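Local coordinates for putative metal binding protein RUMGNA_00854 (Ruminococcus gnavus, PDB 3U7Z), which is of unknown cellular function but binds calcium ions and belongs to a family of the ubiquitin-like clan, at residues Val35-Glu39 against Asn40-Gly44; Val78-Ala82 against Asp83-Val87. All blocks are in the same frame, centred on the assembly; numbering follows the deposited sequence.

How the interactions relate
Both interactions are local turns in one small beta-grasp-like domain, and their centres lie about 14 Å apart. Interaction 1 comes first along the chain. It joins the end of helix 32-38 to strand 42-45 and carries a calcium site. Interaction 2 lies in the loop between strands 76-77 and 92-99. The two meet on the helix: Val35 CG2 packs on Val87 CG2 at 4.0 Å, and Leu36 CD1 lies 4.2 Å from Ala82 CB. The loop of interaction 2 also makes backbone hydrogen bonds to Lys30, Leu32 and Gly33. One side of the helix therefore faces this loop, while its C-terminal end leads to the metal.

Interaction 1 (Val35-Glu39 against Asn40-Gly44); sequences VLESE and NLVDG. With CA (calcium ion), chain D; CA (calcium ion), chain C.
Glu37 and Val42 meet at a calcium ion where a Schellman motif ends helix 32-38. The Glu37 carboxylate grips the ion with both oxygens, OE1 and OE2 each at 2.5 Å. The backbone O of Val42 binds the same calcium at 2.4 Å. The side chain of Asn40 and that of Asp43 add further ligands, so four residues, from the helix end, the turn and the start of the strand, form the site. The CB of Glu37 points away from 40-44. Its chain bends at chi2 (-73°), and this turns the carboxylate back to the metal.

The next shell is backbone. Leu41 N donates to Leu36 O at 2.9 Å, and Asn40 N donates to Glu37 O, also at 2.9 Å. Asn40 has positive phi and is the C-prime residue. These two bonds close the helix and send the chain into strand 42-45.

Apolar groups lie beneath. Val42 CG2 sits 3.9 Å from Leu36 CB and also touches the Glu37 side chain, while Val42 CG1 meets Leu36 CB and CD1. Without both methyls, a glycine in place of Val42 is likely to open a gap beside Leu36 and leave the Glu37 arm less firmly held. Leu95 of strand 92-99 backs both Leu36 and Val42.

Asp43 extends the site outward to a second calcium, which it binds through both carboxylate oxygens and which also carries two waters. Asp43 OD1 is the bridging atom, 2.4 Å from the first ion and 2.6 Å from the second.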
loop_
_atom_site.group_PDB
_atom_site.type_symbol
_atom_site.label_atom_id
_atom_site.label_comp_id
_atom_site.label_asym_id
_atom_site.label_seq_id
_atom_site.Cartn_x
_atom_site.Cartn_y
_atom_site.Cartn_z
ATOM N N VAL A 35 8.843 -1.981 -2.412
ATOM C CA VAL A 35 8.668 -2.917 -1.331
ATOM C C VAL A 35 7.449 -3.802 -1.563
ATOM O O VAL A 35 7.526 -5.024 -1.445
ATOM C CB VAL A 35 8.518 -2.220 0.044
ATOM C CG1 VAL A 35 8.402 -3.294 1.104
ATOM C CG2 VAL A 35 9.656 -1.208 0.358
ATOM N N LEU A 36 6.343 -3.164 -1.927
ATOM C CA LEU A 36 5.084 -3.910 -2.108
ATOM C C LEU A 36 5.223 -4.920 -3.235
ATOM O O LEU A 36 4.785 -6.107 -3.138
ATOM C CB LEU A 36 3.981 -2.927 -2.395
ATOM C CG LEU A 36 3.636 -1.899 -1.310
ATOM C CD1 LEU A 36 2.614 -0.826 -1.759
ATOM C CD2 LEU A 36 3.167 -2.615 -0.063
ATOM N N GLU A 37 5.892 -4.494 -4.313
ATOM C CA GLU A 37 6.012 -5.362 -5.493
ATOM C C GLU A 37 7.090 -6.424 -5.357
ATOM O O GLU A 37 7.034 -7.401 -6.080
ATOM C CB GLU A 37 6.173 -4.588 -6.811
ATOM C CG GLU A 37 4.846 -3.998 -7.268
ATOM C CD GLU A 37 3.852 -5.025 -7.828
ATOM O OE1 GLU A 37 3.981 -6.259 -7.599
ATOM O OE2 GLU A 37 2.913 -4.605 -8.536
ATOM N N SER A 38 7.940 -6.313 -4.322
ATOM C CA SER A 38 8.993 -7.286 -4.122
ATOM C C SER A 38 8.463 -8.674 -3.921
ATOM O O SER A 38 9.110 -9.663 -4.303
ATOM C CB SER A 38 9.953 -6.854 -3.005
ATOM O OG SER A 38 9.376 -6.894 -1.727
ATOM N N GLU A 39 7.271 -8.763 -3.311
ATOM C CA GLU A 39 6.580 -10.003 -3.038
ATOM C C GLU A 39 5.270 -10.102 -3.821
ATOM O O GLU A 39 4.423 -10.921 -3.497
ATOM C CB GLU A 39 6.271 -10.088 -1.529
ATOM C CG GLU A 39 7.492 -10.147 -0.620
ATOM C CD GLU A 39 8.221 -11.480 -0.719
ATOM O OE1 GLU A 39 7.560 -12.510 -0.964
ATOM O OE2 GLU A 39 9.458 -11.494 -0.548
ATOM N N ASN A 40 5.099 -9.247 -4.837
ATOM C CA ASN A 40 3.846 -9.171 -5.546
ATOM C C ASN A 40 2.627 -9.038 -4.604
ATOM O O ASN A 40 1.611 -9.679 -4.793
ATOM C CB ASN A 40 3.701 -10.302 -6.563
ATOM C CG ASN A 40 2.646 -10.021 -7.578
ATOM O OD1 ASN A 40 2.194 -8.898 -7.721
ATOM N ND2 ASN A 40 2.238 -11.017 -8.279
ATOM N N LEU A 41 2.731 -8.146 -3.644
ATOM C CA LEU A 41 1.625 -7.941 -2.673
ATOM C C LEU A 41 0.505 -7.068 -3.230
ATOM O O LEU A 41 -0.567 -7.058 -2.692
ATOM C CB LEU A 41 2.166 -7.337 -1.384
ATOM C CG LEU A 41 1.209 -7.121 -0.197
ATOM C CD1 LEU A 41 0.618 -8.471 0.257
ATOM C CD2 LEU A 41 1.945 -6.404 0.918
ATOM N N VAL A 42 0.792 -6.326 -4.287
ATOM C CA VAL A 42 -0.166 -5.465 -4.928
ATOM C C VAL A 42 -0.116 -5.619 -6.434
ATOM O O VAL A 42 0.872 -6.144 -6.993
ATOM C CB VAL A 42 0.110 -3.985 -4.618
ATOM C CG1 VAL A 42 0.124 -3.693 -3.075
ATOM C CG2 VAL A 42 1.367 -3.474 -5.265
ATOM N N ASP A 43 -1.190 -5.223 -7.085
ATOM C CA ASP A 43 -1.187 -4.967 -8.535
ATOM C C ASP A 43 -1.645 -3.542 -8.723
ATOM O O ASP A 43 -2.596 -3.081 -8.074
ATOM C CB ASP A 43 -2.103 -5.914 -9.297
ATOM C CG ASP A 43 -1.468 -7.184 -9.748
ATOM O OD1 ASP A 43 -0.299 -7.480 -9.503
ATOM O OD2 ASP A 43 -2.230 -7.935 -10.415
ATOM N N GLY A 44 -0.944 -2.838 -9.619
ATOM C CA GLY A 44 -1.313 -1.525 -9.961
ATOM C C GLY A 44 -1.030 -1.180 -11.371
ATOM O O GLY A 44 -0.301 -1.870 -12.052
HETATM CA CA CA D . 1.971 -6.911 -8.957
HETATM CA CA CA C . -0.346 -8.963 -11.635
HETATM O O HOH W 1 0.104 -11.294 -10.950
HETATM O O HOH W 2 -2.299 -9.668 -12.868
#

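Interaction 2 (Val78-Ala82 against Asp83-Val87). With EDO (1,2-ethanediol), chain J.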
loop_
_atom_site.group_PDB
_atom_site.type_symbol
_atom_site.label_atom_id
_atom_site.label_comp_id
_atom_site.label_asym_id
_atom_site.label_seq_id
_atom_site.Cartn_x
_atom_site.Cartn_y
_atom_site.Cartn_z
ATOM N N VAL A 78 -1.100 9.846 3.454
ATOM C CA VAL A 78 0.057 9.847 2.563
ATOM C C VAL A 78 -0.354 10.487 1.263
ATOM O O VAL A 78 -1.360 10.112 0.685
ATOM C CB VAL A 78 0.559 8.418 2.338
ATOM C CG1 VAL A 78 1.557 8.300 1.216
ATOM C CG2 VAL A 78 1.075 7.846 3.665
ATOM N N ASN A 79 0.426 11.495 0.863
ATOM C CA ASN A 79 0.086 12.373 -0.253
ATOM C C ASN A 79 0.594 11.891 -1.578
ATOM O O ASN A 79 0.114 12.363 -2.626
ATOM C CB ASN A 79 0.620 13.781 0.001
ATOM C CG ASN A 79 -0.027 14.409 1.226
ATOM O OD1 ASN A 79 -1.260 14.274 1.438
ATOM N ND2 ASN A 79 0.788 15.043 2.061
ATOM N N THR A 80 1.533 10.962 -1.530
ATOM C CA THR A 80 2.246 10.472 -2.680
ATOM C C THR A 80 1.668 9.126 -3.120
ATOM O O THR A 80 1.144 8.357 -2.315
ATOM C CB THR A 80 3.752 10.267 -2.337
ATOM O OG1 THR A 80 3.901 9.610 -1.043
ATOM C CG2 THR A 80 4.468 11.621 -2.263
ATOM N N SER A 81 1.750 8.828 -4.412
ATOM C CA SER A 81 1.488 7.475 -4.886
ATOM C C SER A 81 2.534 6.534 -4.275
ATOM O O SER A 81 3.633 6.966 -3.804
ATOM C CB SER A 81 1.597 7.387 -6.420
ATOM O OG SER A 81 2.882 7.858 -6.781
ATOM N N ALA A 82 2.227 5.259 -4.272
ATOM C CA ALA A 82 3.151 4.286 -3.638
ATOM C C ALA A 82 4.566 4.327 -4.220
ATOM O O ALA A 82 5.558 4.204 -3.513
ATOM C CB ALA A 82 2.585 2.839 -3.716
ATOM N N ASP A 83 4.669 4.494 -5.526
ATOM C CA ASP A 83 5.960 4.514 -6.172
ATOM C C ASP A 83 6.789 5.784 -5.892
ATOM O O ASP A 83 7.948 5.816 -6.283
ATOM C CB ASP A 83 5.856 4.250 -7.682
ATOM C CG ASP A 83 4.895 5.161 -8.402
ATOM O OD1 ASP A 83 3.858 5.613 -7.867
ATOM O OD2 ASP A 83 5.136 5.361 -9.593
ATOM N N GLN A 84 6.207 6.792 -5.232
ATOM C CA GLN A 84 6.869 8.017 -4.850
ATOM C C GLN A 84 6.896 8.239 -3.315
ATOM O O GLN A 84 7.162 9.332 -2.845
ATOM C CB GLN A 84 6.120 9.190 -5.504
ATOM C CG GLN A 84 6.214 9.170 -7.036
ATOM C CD GLN A 84 5.207 10.079 -7.766
ATOM O OE1 GLN A 84 4.831 11.143 -7.271
ATOM N NE2 GLN A 84 4.784 9.661 -8.968
ATOM N N THR A 85 6.563 7.199 -2.549
ATOM C CA THR A 85 6.438 7.272 -1.077
ATOM C C THR A 85 7.740 6.720 -0.498
ATOM O O THR A 85 8.020 5.557 -0.621
ATOM C CB THR A 85 5.241 6.488 -0.570
ATOM O OG1 THR A 85 4.019 7.017 -1.124
ATOM C CG2 THR A 85 5.161 6.556 0.946
ATOM N N PRO A 86 8.551 7.594 0.095
ATOM C CA PRO A 86 9.806 7.100 0.626
ATOM C C PRO A 86 9.595 6.217 1.837
ATOM O O PRO A 86 8.661 6.453 2.629
ATOM C CB PRO A 86 10.541 8.358 1.063
ATOM C CG PRO A 86 9.884 9.465 0.470
ATOM C CD PRO A 86 8.453 9.048 0.193
ATOM N N VAL A 87 10.451 5.225 1.945
ATOM C CA VAL A 87 10.429 4.290 3.080
ATOM C C VAL A 87 11.527 4.674 4.079
ATOM O O VAL A 87 12.657 4.972 3.679
ATOM C CB VAL A 87 10.604 2.872 2.507
ATOM C CG1 VAL A 87 11.035 1.808 3.533
ATOM C CG2 VAL A 87 9.289 2.477 1.809
HETATM C C1 EDO J . -2.874 4.022 -4.399
HETATM O O1 EDO J . -3.615 3.883 -5.678
HETATM C C2 EDO J . -1.676 5.030 -4.475
HETATM O O2 EDO J . -0.394 4.552 -5.071
HETATM O O HOH W 3 2.805 11.010 -5.964
#
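Thr85 turns back onto Thr80, Ser81 and Val78, and its side chain can be followed outward from CB. Thr85 CB lies 3.6 Å from Ser81 O and also touches Thr80 OG1. At CB the chain forks. The hydroxyl branch stands beside the backbone N (chi1 -61°), which turns it to the 78-82 side. There Thr85 OG1 donates to Ser81 O at 2.7 Å. Thr80 OG1 comes within 2.6 Å of the same Thr85 OG1, close enough for a hydrogen bond whose proton is not settled. The methyl branch, CG2, ends 4.0 Å from Val78 CG1, which also lies against the Thr85 hydroxyl. The two side chains reach toward each other here, tip to tip.

Ser81 O has a second donor. Gln84 N reaches it at 2.9 Å, with an N-H...O angle of 154°. Gln84 N and Thr85 OG1 come from opposite faces of the carbonyl plane, so the oxygen is held between them. A weak bond from Thr85 N to Ala82 O follows one residue on.

The Ser81 side chain has its own partner. Its OG donates to Asp83 OD1 at 2.7 Å and meets that oxygen from above the carboxylate plane. The flank of the Gln84 side chain lies along Ser81 OG, with CG at 3.6 Å. Asp83 OD1 also accepts from Leu51 N and so ties the turn to Leu51, just before strand 52-56. Ala82 N donates to O2 of a bound 1,2-ethanediol at 2.8 Å. This molecule probably came from the crystallisation liquor, and it also bonds to Leu51 and Ile53.

Ala82 and Asp83 form a short 3-10 turn, with its i to i+3 bonds from Gln84 N and, weakly, Thr85 N, and hydroxyls brace it. A short 3-10 turn ahead of the last strand is also found in ubiquitin, whose beta-grasp fold this domain resembles.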